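Local atomic coordinates of galactose-1-phosphate uridylyltransferase (PDB entry 6K9Z), a protein that probably transfers a uridylyl group between UDP-glucose and galactose 1-phosphate, and binds zinc. Residues W43-E57 with A73-Q85. The protein carries 1 engineered substitution. Numbering follows the deposited sequence.
Sequences WDVLILPNRYPVVTE and ARGSSLVVVETPQ. With UDP (uridine-5'-diphosphate), chain G.
The UDP pocket opens where strand 46-49 ends beside strand 76-81; Asn50, just past the end of strand 46-49, and Val79 on strand 76-81 line it. Asn50 N gives a hydrogen bond to Ser77 O at 2.8 Å. Its CG lies anti to the backbone N (chi1 -166°), which carries the amide to the ribose. Asn50 OD1 accepts from UDP O2' at 2.7 Å, while Asn50 ND2 donates to UDP O3'. OD1 also takes Tyr52 N in the carbonyl plane, on a lone pair, closing an Asx turn; together with the ribose bonds this helps to set the amide's rotation. With an alanine here, both ribose hydroxyls would probably lose these partners, and Tyr52 N the acceptor that closes the turn. One water links Asn50 ND2, Ser77 OG and Leu78 O; a second joins Ser77 OG to UDP O2B. Arg51 N reaches UDP O2 at 3.0 Å, and Val79 CG2 packs against the same oxygen.

The two strands run antiparallel at one end of the large sheet, the half-barrel of this HIT-clan enzyme, with strand 140-146 on the far side of strand 76-81. Leu46 pairs with Val81 and Leu48 with Val79, each through two backbone hydrogen bonds. On the face carrying these four, Leu48 CD2 meets Val81 CG2 at 4.1 Å. Val81 CG1 touches Trp43 CH2 at 3.5 Å, and the Val81 side chain also lies beside the zinc ligand His138. Pro84 CB lies over one face of the Trp43 ring in a CH-pi contact, and Leu46 CD2 covers the opposite face. Beyond the pocket, Thr56 N bonds to Ala73 O, and Arg74 NH2 and Glu57 OE2 form a salt bridge at 3.4 Å, with only a weak hydrogen bond in it.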
loop_
_atom_site.group_PDB
_atom_site.type_symbol
_atom_site.label_atom_id
_atom_site.label_comp_id
_atom_site.label_asym_id
_atom_site.label_seq_id
_atom_site.Cartn_x
_atom_site.Cartn_y
_atom_site.Cartn_z
ATOM N N TRP A 43 -3.900 -24.511 -26.603
ATOM C CA TRP A 43 -2.806 -24.071 -25.694
ATOM C C TRP A 43 -3.108 -24.465 -24.243
ATOM O O TRP A 43 -4.293 -24.525 -23.878
ATOM C CB TRP A 43 -2.597 -22.558 -25.811
ATOM C CG TRP A 43 -3.861 -21.761 -25.699
ATOM C CD1 TRP A 43 -4.661 -21.350 -26.723
ATOM C CD2 TRP A 43 -4.477 -21.274 -24.493
ATOM N NE1 TRP A 43 -5.727 -20.640 -26.242
ATOM C CE2 TRP A 43 -5.642 -20.576 -24.876
ATOM C CE3 TRP A 43 -4.160 -21.354 -23.132
ATOM C CZ2 TRP A 43 -6.484 -19.966 -23.949
ATOM C CZ3 TRP A 43 -4.995 -20.753 -22.218
ATOM C CH2 TRP A 43 -6.140 -20.070 -22.622
ATOM N N ASP A 44 -2.055 -24.752 -23.471
ATOM C CA ASP A 44 -2.178 -25.074 -22.030
ATOM C C ASP A 44 -2.028 -23.766 -21.262
ATOM O O ASP A 44 -2.721 -23.617 -20.215
ATOM C CB ASP A 44 -1.129 -26.105 -21.585
ATOM C CG ASP A 44 -1.417 -27.529 -22.043
ATOM O OD1 ASP A 44 -2.609 -27.908 -22.079
ATOM O OD2 ASP A 44 -0.445 -28.245 -22.337
ATOM N N VAL A 45 -1.087 -22.912 -21.708
ATOM C CA VAL A 45 -0.776 -21.603 -21.077
ATOM C C VAL A 45 -0.525 -20.592 -22.183
ATOM O O VAL A 45 0.073 -20.940 -23.190
ATOM C CB VAL A 45 0.432 -21.684 -20.126
ATOM C CG1 VAL A 45 0.814 -20.319 -19.596
ATOM C CG2 VAL A 45 0.188 -22.667 -18.985
ATOM N N LEU A 46 -1.014 -19.377 -21.995
ATOM C CA LEU A 46 -0.872 -18.310 -22.993
ATOM C C LEU A 46 -0.342 -17.068 -22.310
ATOM O O LEU A 46 -0.919 -16.706 -21.298
ATOM C CB LEU A 46 -2.263 -18.065 -23.564
ATOM C CG LEU A 46 -2.272 -17.653 -25.014
ATOM C CD1 LEU A 46 -1.549 -18.700 -25.838
ATOM C CD2 LEU A 46 -3.701 -17.454 -25.493
ATOM N N ILE A 47 0.706 -16.437 -22.848
ATOM C CA ILE A 47 1.192 -15.127 -22.350
ATOM C C ILE A 47 0.897 -14.126 -23.461
ATOM O O ILE A 47 1.431 -14.290 -24.567
ATOM C CB ILE A 47 2.661 -15.186 -21.925
ATOM C CG1 ILE A 47 2.797 -16.184 -20.775
ATOM C CG2 ILE A 47 3.193 -13.798 -21.584
ATOM C CD1 ILE A 47 4.157 -16.270 -20.167
ATOM N N LEU A 48 0.170 -13.124 -23.228
ATOM C CA LEU A 48 -0.328 -12.252 -24.299
ATOM C C LEU A 48 -0.349 -10.810 -23.850
ATOM O O LEU A 48 -0.306 -10.515 -22.657
ATOM C CB LEU A 48 -1.685 -12.739 -24.792
ATOM C CG LEU A 48 -2.849 -12.769 -23.832
ATOM C CD1 LEU A 48 -3.442 -11.376 -23.688
ATOM C CD2 LEU A 48 -3.909 -13.677 -24.443
ATOM N N PRO A 49 -0.253 -9.915 -24.831
ATOM C CA PRO A 49 -0.159 -8.488 -24.546
ATOM C C PRO A 49 -1.398 -7.990 -23.793
ATOM O O PRO A 49 -2.486 -8.393 -24.129
ATOM C CB PRO A 49 -0.116 -7.833 -25.933
ATOM C CG PRO A 49 0.487 -8.888 -26.821
ATOM C CD PRO A 49 -0.022 -10.193 -26.251
ATOM N N ASN A 50 -1.190 -7.161 -22.770
ATOM C CA ASN A 50 -2.341 -6.583 -22.032
ATOM C C ASN A 50 -3.054 -5.609 -22.978
ATOM O O ASN A 50 -2.358 -4.852 -23.659
ATOM C CB ASN A 50 -1.899 -5.891 -20.744
ATOM C CG ASN A 50 -3.052 -5.588 -19.814
ATOM O OD1 ASN A 50 -3.964 -4.849 -20.169
ATOM N ND2 ASN A 50 -3.021 -6.161 -18.623
ATOM N N ARG A 51 -4.388 -5.623 -22.987
ATOM C CA ARG A 51 -5.206 -4.739 -23.861
ATOM C C ARG A 51 -4.942 -3.272 -23.493
ATOM O O ARG A 51 -4.969 -2.418 -24.395
ATOM C CB ARG A 51 -6.683 -5.131 -23.758
ATOM C CG ARG A 51 -7.658 -3.974 -23.918
ATOM C CD ARG A 51 -9.053 -4.457 -24.262
ATOM N NE ARG A 51 -9.093 -5.086 -25.574
ATOM C CZ ARG A 51 -9.478 -4.478 -26.688
ATOM N NH1 ARG A 51 -9.469 -5.133 -27.836
ATOM N NH2 ARG A 51 -9.866 -3.217 -26.650
ATOM N N TYR A 52 -4.757 -2.994 -22.202
ATOM C CA TYR A 52 -4.473 -1.617 -21.721
ATOM C C TYR A 52 -3.108 -1.659 -21.034
ATOM O O TYR A 52 -3.055 -1.808 -19.806
ATOM C CB TYR A 52 -5.580 -1.163 -20.770
ATOM C CG TYR A 52 -6.965 -1.391 -21.314
ATOM C CD1 TYR A 52 -7.498 -0.549 -22.276
ATOM C CD2 TYR A 52 -7.731 -2.465 -20.897
ATOM C CE1 TYR A 52 -8.763 -0.757 -22.795
ATOM C CE2 TYR A 52 -9.000 -2.687 -21.404
ATOM C CZ TYR A 52 -9.516 -1.830 -22.359
ATOM O OH TYR A 52 -10.762 -2.039 -22.870
ATOM N N PRO A 53 -2.041 -1.503 -21.822
ATOM C CA PRO A 53 -0.699 -1.641 -21.276
ATOM C C PRO A 53 -0.177 -0.387 -20.577
ATOM O O PRO A 53 -0.332 0.713 -21.097
ATOM C CB PRO A 53 0.148 -1.951 -22.505
ATOM C CG PRO A 53 -0.573 -1.303 -23.647
ATOM C CD PRO A 53 -2.046 -1.338 -23.279
ATOM N N VAL A 54 0.293 -0.575 -19.340
ATOM C CA VAL A 54 0.905 0.501 -18.504
ATOM C C VAL A 54 2.247 0.897 -19.129
ATOM O O VAL A 54 2.672 2.049 -18.949
ATOM C CB VAL A 54 1.029 0.091 -17.026
ATOM C CG1 VAL A 54 -0.331 0.062 -16.350
ATOM C CG2 VAL A 54 1.745 -1.238 -16.862
ATOM N N VAL A 55 2.912 -0.075 -19.758
ATOM C CA VAL A 55 4.209 0.142 -20.464
ATOM C C VAL A 55 4.106 -0.497 -21.857
ATOM O O VAL A 55 3.387 -1.499 -21.995
ATOM C CB VAL A 55 5.393 -0.431 -19.663
ATOM C CG1 VAL A 55 5.802 0.486 -18.522
ATOM C CG2 VAL A 55 5.097 -1.829 -19.147
ATOM N N THR A 56 4.790 0.081 -22.847
ATOM C CA THR A 56 4.771 -0.454 -24.235
ATOM C C THR A 56 6.162 -0.348 -24.867
ATOM O O THR A 56 7.003 0.407 -24.355
ATOM C CB THR A 56 3.747 0.246 -25.140
ATOM O OG1 THR A 56 3.533 1.586 -24.703
ATOM C CG2 THR A 56 2.430 -0.492 -25.224
ATOM N N GLU A 57 6.371 -1.108 -25.941
ATOM C CA GLU A 57 7.650 -1.122 -26.692
ATOM C C GLU A 57 7.904 0.267 -27.289
ATOM O O GLU A 57 9.079 0.633 -27.427
ATOM C CB GLU A 57 7.611 -2.190 -27.785
ATOM C CG GLU A 57 8.900 -2.284 -28.575
ATOM C CD GLU A 57 9.998 -3.087 -27.902
ATOM O OE1 GLU A 57 9.783 -3.528 -26.757
ATOM O OE2 GLU A 57 11.066 -3.261 -28.520
ATOM N N ALA A 73 7.646 5.265 -20.674
ATOM C CA ALA A 73 6.906 4.053 -20.238
ATOM C C ALA A 73 7.269 2.906 -21.170
ATOM O O ALA A 73 6.399 2.281 -21.816
ATOM C CB ALA A 73 5.443 4.329 -20.212
ATOM N N ARG A 74 8.557 2.589 -21.197
ATOM C CA ARG A 74 9.142 1.587 -22.111
ATOM C C ARG A 74 9.167 0.214 -21.426
ATOM O O ARG A 74 9.798 0.092 -20.357
ATOM C CB ARG A 74 10.563 2.015 -22.498
ATOM C CG ARG A 74 11.309 1.055 -23.404
ATOM C CD ARG A 74 10.530 0.661 -24.628
ATOM N NE ARG A 74 11.271 -0.249 -25.508
ATOM C CZ ARG A 74 12.209 0.131 -26.352
ATOM N NH1 ARG A 74 12.523 1.409 -26.448
ATOM N NH2 ARG A 74 12.837 -0.754 -27.095
ATOM N N GLY A 75 8.551 -0.776 -22.058
ATOM C CA GLY A 75 8.404 -2.117 -21.479
ATOM C C GLY A 75 7.281 -2.902 -22.103
ATOM O O GLY A 75 6.948 -2.660 -23.282
ATOM N N SER A 76 6.826 -3.924 -21.388
ATOM C CA SER A 76 5.745 -4.830 -21.831
ATOM C C SER A 76 4.855 -5.064 -20.632
ATOM O O SER A 76 5.378 -5.225 -19.496
ATOM C CB SER A 76 6.224 -6.158 -22.355
ATOM O OG SER A 76 7.216 -5.979 -23.312
ATOM N N SER A 77 3.566 -5.116 -20.888
ATOM C CA SER A 77 2.547 -5.527 -19.893
ATOM C C SER A 77 1.830 -6.740 -20.483
ATOM O O SER A 77 1.320 -6.626 -21.610
ATOM C CB SER A 77 1.631 -4.428 -19.589
ATOM O OG SER A 77 0.603 -4.916 -18.762
ATOM N N LEU A 78 1.971 -7.884 -19.805
ATOM C CA LEU A 78 1.539 -9.198 -20.295
ATOM C C LEU A 78 0.532 -9.811 -19.317
ATOM O O LEU A 78 0.625 -9.597 -18.103
ATOM C CB LEU A 78 2.762 -10.106 -20.462
ATOM C CG LEU A 78 3.882 -9.606 -21.377
ATOM C CD1 LEU A 78 5.060 -10.595 -21.309
ATOM C CD2 LEU A 78 3.414 -9.441 -22.785
ATOM N N VAL A 79 -0.376 -10.569 -19.872
ATOM C CA VAL A 79 -1.353 -11.404 -19.141
ATOM C C VAL A 79 -0.912 -12.838 -19.321
ATOM O O VAL A 79 -0.680 -13.288 -20.460
ATOM C CB VAL A 79 -2.793 -11.176 -19.616
ATOM C CG1 VAL A 79 -3.736 -12.111 -18.891
ATOM C CG2 VAL A 79 -3.203 -9.736 -19.424
ATOM N N VAL A 80 -0.825 -13.544 -18.209
ATOM C CA VAL A 80 -0.541 -15.002 -18.195
ATOM C C VAL A 80 -1.911 -15.678 -18.013
ATOM O O VAL A 80 -2.426 -15.648 -16.861
ATOM C CB VAL A 80 0.410 -15.361 -17.054
ATOM C CG1 VAL A 80 0.671 -16.874 -16.979
ATOM C CG2 VAL A 80 1.719 -14.555 -17.132
ATOM N N VAL A 81 -2.436 -16.269 -19.074
ATOM C CA VAL A 81 -3.682 -17.070 -19.006
ATOM C C VAL A 81 -3.237 -18.446 -18.550
ATOM O O VAL A 81 -2.570 -19.161 -19.329
ATOM C CB VAL A 81 -4.474 -17.073 -20.313
ATOM C CG1 VAL A 81 -5.854 -17.676 -20.118
ATOM C CG2 VAL A 81 -4.563 -15.706 -20.943
ATOM N N GLU A 82 -3.643 -18.807 -17.344
ATOM C CA GLU A 82 -3.073 -19.917 -16.558
ATOM C C GLU A 82 -3.614 -21.292 -16.964
ATOM O O GLU A 82 -2.994 -22.265 -16.568
ATOM C CB GLU A 82 -3.326 -19.640 -15.092
ATOM C CG GLU A 82 -2.482 -18.489 -14.585
ATOM C CD GLU A 82 -2.892 -18.056 -13.177
ATOM O OE1 GLU A 82 -3.939 -18.564 -12.708
ATOM O OE2 GLU A 82 -2.085 -17.366 -12.516
ATOM N N THR A 83 -4.744 -21.336 -17.665
ATOM C CA THR A 83 -5.460 -22.580 -18.063
ATOM C C THR A 83 -6.472 -22.175 -19.112
ATOM O O THR A 83 -6.977 -21.056 -19.048
ATOM C CB THR A 83 -6.186 -23.221 -16.866
ATOM O OG1 THR A 83 -7.017 -24.275 -17.327
ATOM C CG2 THR A 83 -7.073 -22.222 -16.130
ATOM N N PRO A 84 -6.805 -23.049 -20.083
ATOM C CA PRO A 84 -7.907 -22.804 -21.003
ATOM C C PRO A 84 -9.289 -22.902 -20.312
ATOM O O PRO A 84 -10.230 -22.385 -20.828
ATOM C CB PRO A 84 -7.673 -23.897 -22.087
ATOM C CG PRO A 84 -6.906 -25.002 -21.406
ATOM C CD PRO A 84 -6.087 -24.313 -20.352
ATOM N N GLN A 85 -9.334 -23.528 -19.131
ATOM C CA GLN A 85 -10.611 -23.741 -18.394
ATOM C C GLN A 85 -10.995 -22.487 -17.602
ATOM O O GLN A 85 -10.217 -22.069 -16.729
ATOM C CB GLN A 85 -10.475 -24.930 -17.440
ATOM C CG GLN A 85 -10.385 -26.275 -18.144
ATOM C CD GLN A 85 -10.291 -27.424 -17.170
ATOM O OE1 GLN A 85 -10.486 -28.582 -17.525
ATOM N NE2 GLN A 85 -9.991 -27.109 -15.921
HETATM N N1 UDP G . -7.261 -7.328 -19.600
HETATM C C2 UDP G . -6.864 -7.539 -20.928
HETATM N N3 UDP G . -7.760 -7.646 -21.904
HETATM C C4 UDP G . -9.039 -7.512 -21.626
HETATM C C5 UDP G . -9.480 -7.278 -20.353
HETATM C C6 UDP G . -8.545 -7.179 -19.353
HETATM O O2 UDP G . -5.722 -7.676 -21.257
HETATM O O4 UDP G . -9.861 -7.616 -22.518
HETATM C "C1'" UDP G . -6.341 -7.146 -18.496
HETATM C "C2'" UDP G . -6.660 -5.710 -18.081
HETATM O "O2'" UDP G . -6.344 -4.665 -18.975
HETATM C "C3'" UDP G . -5.931 -5.566 -16.781
HETATM C "C4'" UDP G . -6.134 -6.888 -16.180
HETATM O "O4'" UDP G . -6.619 -7.733 -17.232
HETATM O "O3'" UDP G . -4.586 -5.244 -16.892
HETATM C "C5'" UDP G . -7.079 -6.436 -15.082
HETATM O "O5'" UDP G . -6.433 -5.527 -14.152
HETATM P PA UDP G . -6.002 -3.936 -14.220
HETATM O O1A UDP G . -6.974 -3.077 -14.999
HETATM O O2A UDP G . -6.060 -3.499 -12.792
HETATM O O3A UDP G . -4.479 -3.918 -14.808
HETATM P PB UDP G . -3.544 -2.838 -15.422
HETATM O O1B UDP G . -4.284 -2.502 -16.563
HETATM O O2B UDP G . -2.234 -3.453 -15.682
HETATM O O3B UDP G . -3.500 -1.746 -14.524
HETATM O O HOH W 1 -0.345 -7.107 -17.503
HETATM O O HOH W 2 -1.173 -3.029 -18.119
HETATM O O HOH W 3 2.927 -3.935 -23.430
#